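Pyrrolysyl-tRNA synthetase (Desulfitobacterium hafniense, PDB 3DSQ) probably attaches pyrrolysine to its cognate tRNA at the expense of ATP, working as a homodimeric class II aminoacyl-tRNA synthetase. Local coordinates at residues P133-L138 against M174-E179. Sequence-based numbering, arbitrary orientation.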
loop_
_atom_site.group_PDB
_atom_site.type_symbol
_atom_site.label_atom_id
_atom_site.label_comp_id
_atom_site.label_asym_id
_atom_site.label_seq_id
_atom_site.Cartn_x
_atom_site.Cartn_y
_atom_site.Cartn_z
ATOM N N PRO B 133 0.710 -15.308 7.372
ATOM C CA PRO B 133 1.573 -16.241 6.639
ATOM C C PRO B 133 2.914 -15.682 6.190
ATOM O O PRO B 133 3.945 -16.345 6.315
ATOM C CB PRO B 133 0.691 -16.701 5.469
ATOM C CG PRO B 133 -0.334 -15.614 5.328
ATOM C CD PRO B 133 -0.626 -15.227 6.758
ATOM N N ASN B 134 2.906 -14.462 5.672
ATOM C CA ASN B 134 4.139 -13.839 5.212
ATOM C C ASN B 134 5.097 -13.523 6.356
ATOM O O ASN B 134 6.309 -13.648 6.200
ATOM C CB ASN B 134 3.824 -12.567 4.426
ATOM C CG ASN B 134 3.254 -12.864 3.059
ATOM O OD1 ASN B 134 2.994 -14.031 2.723
ATOM N ND2 ASN B 134 3.056 -11.820 2.256
ATOM N N LEU B 135 4.553 -13.106 7.497
ATOM C CA LEU B 135 5.391 -12.784 8.648
ATOM C C LEU B 135 5.945 -14.086 9.251
ATOM O O LEU B 135 7.050 -14.117 9.789
ATOM C CB LEU B 135 4.586 -11.990 9.689
ATOM C CG LEU B 135 4.038 -10.621 9.237
ATOM C CD1 LEU B 135 3.359 -9.925 10.410
ATOM C CD2 LEU B 135 5.165 -9.748 8.703
ATOM N N TYR B 136 5.172 -15.163 9.145
ATOM C CA TYR B 136 5.611 -16.463 9.640
ATOM C C TYR B 136 6.873 -16.838 8.871
ATOM O O TYR B 136 7.867 -17.297 9.446
ATOM C CB TYR B 136 4.540 -17.519 9.374
ATOM C CG TYR B 136 3.781 -17.982 10.592
ATOM C CD1 TYR B 136 2.392 -18.081 10.565
ATOM C CD2 TYR B 136 4.453 -18.379 11.754
ATOM C CE1 TYR B 136 1.680 -18.571 11.663
ATOM C CE2 TYR B 136 3.752 -18.875 12.862
ATOM C CZ TYR B 136 2.367 -18.970 12.804
ATOM O OH TYR B 136 1.664 -19.487 13.867
ATOM N N THR B 137 6.816 -16.630 7.556
ATOM C CA THR B 137 7.923 -16.946 6.668
ATOM C C THR B 137 9.163 -16.145 7.061
ATOM O O THR B 137 10.247 -16.706 7.233
ATOM C CB THR B 137 7.520 -16.662 5.199
ATOM O OG1 THR B 137 6.392 -17.484 4.859
ATOM C CG2 THR B 137 8.660 -16.973 4.240
ATOM N N LEU B 138 9.005 -14.835 7.220
ATOM C CA LEU B 138 10.129 -13.988 7.608
ATOM C C LEU B 138 10.683 -14.389 8.974
ATOM O O LEU B 138 11.883 -14.285 9.220
ATOM C CB LEU B 138 9.718 -12.513 7.614
ATOM C CG LEU B 138 9.461 -11.900 6.234
ATOM C CD1 LEU B 138 9.474 -10.379 6.331
ATOM C CD2 LEU B 138 10.540 -12.348 5.276
ATOM N N MET B 174 -3.940 -3.451 6.998
ATOM C CA MET B 174 -3.651 -4.111 8.257
ATOM C C MET B 174 -2.273 -3.733 8.747
ATOM O O MET B 174 -1.342 -3.566 7.956
ATOM C CB MET B 174 -3.676 -5.641 8.108
ATOM C CG MET B 174 -5.055 -6.249 7.953
ATOM S SD MET B 174 -6.102 -5.976 9.395
ATOM C CE MET B 174 -7.117 -4.731 8.762
ATOM N N LEU B 175 -2.180 -3.577 10.063
ATOM C CA LEU B 175 -0.930 -3.306 10.746
ATOM C C LEU B 175 -0.818 -4.575 11.572
ATOM O O LEU B 175 -1.757 -4.945 12.268
ATOM C CB LEU B 175 -1.034 -2.104 11.691
ATOM C CG LEU B 175 -0.046 -2.139 12.880
ATOM C CD1 LEU B 175 1.387 -2.184 12.379
ATOM C CD2 LEU B 175 -0.260 -0.925 13.782
ATOM N N ASN B 176 0.302 -5.266 11.475
ATOM C CA ASN B 176 0.457 -6.474 12.259
ATOM C C ASN B 176 1.848 -6.423 12.834
ATOM O O ASN B 176 2.813 -6.537 12.097
ATOM C CB ASN B 176 0.307 -7.722 11.384
ATOM C CG ASN B 176 0.169 -8.992 12.201
ATOM O OD1 ASN B 176 0.832 -9.166 13.227
ATOM N ND2 ASN B 176 -0.688 -9.896 11.743
ATOM N N LEU B 177 1.953 -6.219 14.145
ATOM C CA LEU B 177 3.266 -6.180 14.765
ATOM C C LEU B 177 3.477 -7.431 15.588
ATOM O O LEU B 177 2.544 -7.979 16.168
ATOM C CB LEU B 177 3.459 -4.914 15.611
ATOM C CG LEU B 177 2.476 -4.405 16.661
ATOM C CD1 LEU B 177 1.923 -5.529 17.496
ATOM C CD2 LEU B 177 3.235 -3.400 17.537
ATOM N N THR B 178 4.718 -7.882 15.636
ATOM C CA THR B 178 5.021 -9.117 16.331
ATOM C C THR B 178 6.385 -9.119 16.968
ATOM O O THR B 178 7.246 -8.316 16.632
ATOM C CB THR B 178 5.029 -10.294 15.350
ATOM O OG1 THR B 178 6.158 -10.148 14.477
ATOM C CG2 THR B 178 3.757 -10.303 14.499
ATOM N N GLU B 179 6.565 -10.054 17.890
ATOM C CA GLU B 179 7.834 -10.252 18.559
ATOM C C GLU B 179 7.985 -11.757 18.666
ATOM O O GLU B 179 7.100 -12.440 19.171
ATOM C CB GLU B 179 7.862 -9.625 19.960
ATOM C CG GLU B 179 9.222 -9.788 20.640
ATOM C CD GLU B 179 9.306 -9.104 21.995
ATOM O OE1 GLU B 179 8.677 -9.594 22.952
ATOM O OE2 GLU B 179 10.003 -8.070 22.099
#
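Leu135 makes a small, buried van der Waals contact with Asn176 and Thr178, where helix 132-142 lies over one face of the large mixed sheet of the class II synthetase core. The two segments bury 103 Å² in all, and no hydrogen bond joins them. Asn176 and Thr178 alternate with Leu177 along strand 171-180. Their CB atoms face the helix, while Leu177 faces the other way and packs on Met194 and Val198 of helix 187-201. The sheet is thus sandwiched between helices here. Of segment 133-138, only Leu135 touches segment 174-179. Its chain is extended, with CD1 anti to CA (chi2 -176°), and this sends CD1 out ahead towards the strand. The backbones stay well apart, with the CA atoms of Leu135 and Thr178 8.5 Å from each other. Thr178 turns only its CG2 methyl to the leucine, 4.1 Å from Leu135 CD1, while OG1 is hydrogen-bonded to Ile152 O and Trp139 NE1. At Asn176, CG is anti to the backbone N (chi1 -168°). This sets the amide beside the residue's own carbonyl, and Leu135 CD1 touches both, lying 3.8 Å from the backbone Asn176 O. The same leucine methyl sits over the flat face of the amide, almost directly above CG: Leu135 CD1 is 3.8 Å from Asn176 CG and 3.9 Å from Asn176 OD1.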